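Local coordinates for protein quercetin 2,3-dioxygenase (PDB 1TQ5) that cleaves the flavonol quercetin with molecular oxygen in vitro, as a metal-dependent dioxygenase of the pirin family whose physiological role is unknown, at residues M62-V73 with E110-P121. Sequence-based numbering, arbitrary orientation.
Sequences MEILTYVLEGTV and ERLHLYQIWIMP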
loop_
_atom_site.group_PDB
_atom_site.type_symbol
_atom_site.label_atom_id
_atom_site.label_comp_id
_atom_site.label_asym_id
_atom_site.label_seq_id
_atom_site.Cartn_x
_atom_site.Cartn_y
_atom_site.Cartn_z
HETATM N N MSE A 62 -14.530 2.586 1.997
HETATM C CA MSE A 62 -13.072 2.620 1.922
HETATM C C MSE A 62 -12.530 1.283 1.427
HETATM O O MSE A 62 -13.024 0.222 1.817
HETATM C CB MSE A 62 -12.479 2.939 3.305
HETATM C CG MSE A 62 -10.993 3.304 3.317
HETATM SE SE MSE A 62 -10.576 4.938 2.631
HETATM C CE MSE A 62 -10.993 5.996 4.000
ATOM N N GLU A 63 -11.533 1.343 0.551
ATOM C CA GLU A 63 -10.901 0.140 0.016
ATOM C C GLU A 63 -9.668 -0.097 0.876
ATOM O O GLU A 63 -8.758 0.734 0.903
ATOM C CB GLU A 63 -10.478 0.349 -1.444
ATOM C CG GLU A 63 -11.624 0.704 -2.393
ATOM C CD GLU A 63 -12.589 -0.453 -2.622
ATOM O OE1 GLU A 63 -12.270 -1.353 -3.426
ATOM O OE2 GLU A 63 -13.665 -0.465 -1.987
ATOM N N ILE A 64 -9.644 -1.218 1.588
ATOM C CA ILE A 64 -8.519 -1.543 2.459
ATOM C C ILE A 64 -7.663 -2.656 1.874
ATOM O O ILE A 64 -8.104 -3.799 1.756
ATOM C CB ILE A 64 -8.998 -1.989 3.854
ATOM C CG1 ILE A 64 -10.002 -0.981 4.414
ATOM C CG2 ILE A 64 -7.802 -2.112 4.789
ATOM C CD1 ILE A 64 -9.450 0.412 4.587
ATOM N N LEU A 65 -6.430 -2.314 1.520
ATOM C CA LEU A 65 -5.507 -3.277 0.941
ATOM C C LEU A 65 -4.385 -3.638 1.906
ATOM O O LEU A 65 -3.810 -2.764 2.551
ATOM C CB LEU A 65 -4.898 -2.703 -0.334
ATOM C CG LEU A 65 -3.715 -3.481 -0.912
ATOM C CD1 LEU A 65 -4.211 -4.741 -1.601
ATOM C CD2 LEU A 65 -2.967 -2.595 -1.888
ATOM N N THR A 66 -4.073 -4.927 1.997
ATOM C CA THR A 66 -2.996 -5.392 2.866
ATOM C C THR A 66 -1.911 -6.106 2.049
ATOM O O THR A 66 -2.219 -6.920 1.182
ATOM C CB THR A 66 -3.502 -6.401 3.918
ATOM O OG1 THR A 66 -4.613 -5.845 4.637
ATOM C CG2 THR A 66 -2.386 -6.748 4.893
ATOM N N TYR A 67 -0.653 -5.782 2.321
ATOM C CA TYR A 67 0.475 -6.428 1.661
ATOM C C TYR A 67 1.389 -6.966 2.760
ATOM O O TYR A 67 1.973 -6.197 3.521
ATOM C CB TYR A 67 1.236 -5.438 0.770
ATOM C CG TYR A 67 2.426 -6.050 0.058
ATOM C CD1 TYR A 67 2.393 -7.375 -0.388
ATOM C CD2 TYR A 67 3.575 -5.302 -0.191
ATOM C CE1 TYR A 67 3.473 -7.941 -1.062
ATOM C CE2 TYR A 67 4.664 -5.858 -0.869
ATOM C CZ TYR A 67 4.603 -7.180 -1.300
ATOM O OH TYR A 67 5.665 -7.738 -1.972
ATOM N N VAL A 68 1.480 -8.292 2.854
ATOM C CA VAL A 68 2.302 -8.940 3.869
ATOM C C VAL A 68 3.745 -9.084 3.400
ATOM O O VAL A 68 4.017 -9.683 2.359
ATOM C CB VAL A 68 1.751 -10.336 4.226
ATOM C CG1 VAL A 68 2.559 -10.939 5.364
ATOM C CG2 VAL A 68 0.273 -10.230 4.612
ATOM N N LEU A 69 4.660 -8.531 4.188
ATOM C CA LEU A 69 6.084 -8.557 3.879
ATOM C C LEU A 69 6.819 -9.696 4.579
ATOM O O LEU A 69 7.743 -10.287 4.020
ATOM C CB LEU A 69 6.714 -7.227 4.288
ATOM C CG LEU A 69 6.086 -5.978 3.666
ATOM C CD1 LEU A 69 6.704 -4.728 4.272
ATOM C CD2 LEU A 69 6.298 -6.003 2.166
ATOM N N GLU A 70 6.405 -9.999 5.804
ATOM C CA GLU A 70 7.040 -11.055 6.582
ATOM C C GLU A 70 6.028 -11.691 7.530
ATOM O O GLU A 70 5.223 -10.992 8.151
ATOM C CB GLU A 70 8.208 -10.467 7.378
ATOM C CG GLU A 70 8.976 -11.473 8.226
ATOM C CD GLU A 70 9.954 -10.795 9.174
ATOM O OE1 GLU A 70 10.770 -9.976 8.698
ATOM O OE2 GLU A 70 9.910 -11.079 10.393
ATOM N N GLY A 71 6.071 -13.016 7.635
ATOM C CA GLY A 71 5.152 -13.714 8.512
ATOM C C GLY A 71 3.817 -14.050 7.865
ATOM O O GLY A 71 3.718 -14.235 6.647
ATOM N N THR A 72 2.782 -14.128 8.692
ATOM C CA THR A 72 1.448 -14.453 8.218
ATOM C C THR A 72 0.407 -13.620 8.954
ATOM O O THR A 72 0.594 -13.265 10.116
ATOM C CB THR A 72 1.123 -15.949 8.469
ATOM O OG1 THR A 72 2.175 -16.771 7.944
ATOM C CG2 THR A 72 -0.193 -16.335 7.790
ATOM N N VAL A 73 -0.685 -13.298 8.270
ATOM C CA VAL A 73 -1.768 -12.548 8.884
ATOM C C VAL A 73 -3.066 -13.315 8.675
ATOM O O VAL A 73 -3.294 -13.892 7.611
ATOM C CB VAL A 73 -1.915 -11.135 8.282
ATOM C CG1 VAL A 73 -2.292 -11.219 6.814
ATOM C CG2 VAL A 73 -2.966 -10.353 9.067
ATOM N N GLU A 110 6.431 -16.096 15.799
ATOM C CA GLU A 110 7.028 -15.260 14.756
ATOM C C GLU A 110 6.249 -13.959 14.542
ATOM O O GLU A 110 5.019 -13.956 14.572
ATOM C CB GLU A 110 7.087 -16.054 13.452
ATOM C CG GLU A 110 7.994 -15.470 12.385
ATOM C CD GLU A 110 7.994 -16.300 11.116
ATOM O OE1 GLU A 110 8.260 -17.519 11.208
ATOM O OE2 GLU A 110 7.729 -15.735 10.032
ATOM N N ARG A 111 6.966 -12.858 14.321
ATOM C CA ARG A 111 6.321 -11.562 14.120
ATOM C C ARG A 111 5.689 -11.405 12.741
ATOM O O ARG A 111 5.955 -12.184 11.816
ATOM C CB ARG A 111 7.321 -10.421 14.333
ATOM C CG ARG A 111 8.363 -10.294 13.243
ATOM C CD ARG A 111 9.203 -9.028 13.416
ATOM N NE ARG A 111 10.150 -8.886 12.317
ATOM C CZ ARG A 111 10.863 -7.794 12.067
ATOM N NH1 ARG A 111 11.701 -7.781 11.039
ATOM N NH2 ARG A 111 10.738 -6.719 12.833
ATOM N N LEU A 112 4.845 -10.389 12.617
ATOM C CA LEU A 112 4.171 -10.094 11.364
ATOM C C LEU A 112 4.534 -8.683 10.914
ATOM O O LEU A 112 4.491 -7.741 11.698
ATOM C CB LEU A 112 2.654 -10.216 11.540
ATOM C CG LEU A 112 1.734 -9.622 10.465
ATOM C CD1 LEU A 112 1.914 -10.335 9.137
ATOM C CD2 LEU A 112 0.287 -9.741 10.940
ATOM N N HIS A 113 4.909 -8.547 9.650
ATOM C CA HIS A 113 5.259 -7.246 9.096
ATOM C C HIS A 113 4.410 -7.016 7.855
ATOM O O HIS A 113 4.475 -7.791 6.895
ATOM C CB HIS A 113 6.742 -7.208 8.735
ATOM C CG HIS A 113 7.217 -5.867 8.282
ATOM N ND1 HIS A 113 8.493 -5.652 7.811
ATOM C CD2 HIS A 113 6.589 -4.667 8.230
ATOM C CE1 HIS A 113 8.632 -4.379 7.489
ATOM N NE2 HIS A 113 7.491 -3.760 7.735
ATOM N N LEU A 114 3.607 -5.958 7.866
ATOM C CA LEU A 114 2.753 -5.674 6.725
ATOM C C LEU A 114 2.496 -4.199 6.458
ATOM O O LEU A 114 2.750 -3.338 7.303
ATOM C CB LEU A 114 1.406 -6.381 6.897
ATOM C CG LEU A 114 0.557 -6.001 8.119
ATOM C CD1 LEU A 114 0.069 -4.574 7.996
ATOM C CD2 LEU A 114 -0.627 -6.938 8.227
ATOM N N TYR A 115 2.003 -3.926 5.254
ATOM C CA TYR A 115 1.620 -2.583 4.856
ATOM C C TYR A 115 0.098 -2.590 4.853
ATOM O O TYR A 115 -0.516 -3.507 4.316
ATOM C CB TYR A 115 2.099 -2.249 3.440
ATOM C CG TYR A 115 3.448 -1.572 3.360
ATOM C CD1 TYR A 115 4.568 -2.261 2.898
ATOM C CD2 TYR A 115 3.600 -0.233 3.722
ATOM C CE1 TYR A 115 5.811 -1.630 2.794
ATOM C CE2 TYR A 115 4.838 0.407 3.623
ATOM C CZ TYR A 115 5.940 -0.300 3.156
ATOM O OH TYR A 115 7.164 0.325 3.043
ATOM N N GLN A 116 -0.505 -1.586 5.474
ATOM C CA GLN A 116 -1.961 -1.459 5.493
ATOM C C GLN A 116 -2.268 -0.207 4.683
ATOM O O GLN A 116 -1.999 0.905 5.125
ATOM C CB GLN A 116 -2.480 -1.305 6.923
ATOM C CG GLN A 116 -2.689 -2.621 7.646
ATOM C CD GLN A 116 -3.818 -3.442 7.050
ATOM O OE1 GLN A 116 -4.988 -3.058 7.114
ATOM N NE2 GLN A 116 -3.472 -4.576 6.465
ATOM N N ILE A 117 -2.827 -0.407 3.495
ATOM C CA ILE A 117 -3.141 0.683 2.573
ATOM C C ILE A 117 -4.639 0.991 2.470
ATOM O O ILE A 117 -5.448 0.082 2.310
ATOM C CB ILE A 117 -2.632 0.332 1.159
ATOM C CG1 ILE A 117 -1.170 -0.134 1.228
ATOM C CG2 ILE A 117 -2.796 1.522 0.231
ATOM C CD1 ILE A 117 -0.225 0.881 1.819
ATOM N N TRP A 118 -5.001 2.271 2.546
ATOM C CA TRP A 118 -6.402 2.682 2.429
ATOM C C TRP A 118 -6.588 3.539 1.187
ATOM O O TRP A 118 -5.877 4.527 0.987
ATOM C CB TRP A 118 -6.856 3.495 3.644
ATOM C CG TRP A 118 -6.992 2.724 4.928
ATOM C CD1 TRP A 118 -6.344 1.569 5.274
ATOM C CD2 TRP A 118 -7.750 3.116 6.077
ATOM N NE1 TRP A 118 -6.647 1.225 6.568
ATOM C CE2 TRP A 118 -7.507 2.157 7.085
ATOM C CE3 TRP A 118 -8.605 4.190 6.356
ATOM C CZ2 TRP A 118 -8.091 2.239 8.356
ATOM C CZ3 TRP A 118 -9.184 4.273 7.618
ATOM C CH2 TRP A 118 -8.923 3.302 8.602
ATOM N N ILE A 119 -7.550 3.158 0.356
ATOM C CA ILE A 119 -7.835 3.892 -0.865
ATOM C C ILE A 119 -9.292 4.336 -0.884
ATOM O O ILE A 119 -10.201 3.519 -0.748
ATOM C CB ILE A 119 -7.536 3.021 -2.096
ATOM C CG1 ILE A 119 -6.032 2.745 -2.159
ATOM C CG2 ILE A 119 -8.013 3.719 -3.379
ATOM C CD1 ILE A 119 -5.643 1.724 -3.197
HETATM N N MSE A 120 -9.514 5.636 -1.032
HETATM C CA MSE A 120 -10.875 6.154 -1.071
HETATM C C MSE A 120 -11.589 5.664 -2.322
HETATM O O MSE A 120 -11.091 5.825 -3.429
HETATM C CB MSE A 120 -10.881 7.682 -1.069
HETATM C CG MSE A 120 -12.266 8.260 -1.302
HETATM SE SE MSE A 120 -12.313 10.051 -1.367
HETATM C CE MSE A 120 -12.960 10.420 0.278
ATOM N N PRO A 121 -12.769 5.053 -2.160
ATOM C CA PRO A 121 -13.491 4.573 -3.338
ATOM C C PRO A 121 -14.153 5.754 -4.040
ATOM O O PRO A 121 -14.696 6.642 -3.383
ATOM C CB PRO A 121 -14.501 3.601 -2.740
ATOM C CG PRO A 121 -14.838 4.254 -1.427
ATOM C CD PRO A 121 -13.480 4.698 -0.917
HETATM O O HOH W 1 10.730 -6.993 6.872
HETATM O O HOH W 2 3.560 -14.173 11.400
#
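Ile64 sets its CD1 methyl over the face of the Trp118 five-membered ring, 3.3 Å from the ring centroid and almost on the ring normal. The two side chains run side by side and point the same way. CG1 of Ile64 is anti to the carbonyl carbon (chi1 -50°), and the bend at chi2 carries CD1 over the indole. Selenomethionine Met62 crosses at about a right angle, its CE 3.8 Å from Trp118 CE3. The Trp118 side chain also lies close to the metal ligand His59. Leu65 and Ile117 meet CB to CB on the other face, where Leu65 also touches Leu145 of the second domain. This part is tightly packed, with Ile64, Leu65 and Ile117 buried. Strands 63-70 and 112-119 are antiparallel neighbours in a sheet of the N-terminal cupin domain of this bicupin. The pairing is regular until a classic beta bulge, where His113 O accepts from both Leu69 N (2.8 Å) and Glu70 N (3.1 Å). There Leu69 CD1 sits over one face of the His113 imidazole, 3.8 Å from its centroid. His113 NE2 is hydrogen-bonded to Asp45 OD1, and a water meets ND1 at the ring edge. Beyond the bulge, by contrast, Glu110 and Arg111 are exposed and water enters. Arg111 NE reaches Glu70 OE2 at 2.9 Å in a salt bridge; the carboxylate oxygen lies near the guanidinium plane but is met from above its own plane. An alanine in place of Glu70 would probably leave the Arg111 guanidinium without this carboxylate and freer to swing. At Gly71 phi is positive (87°).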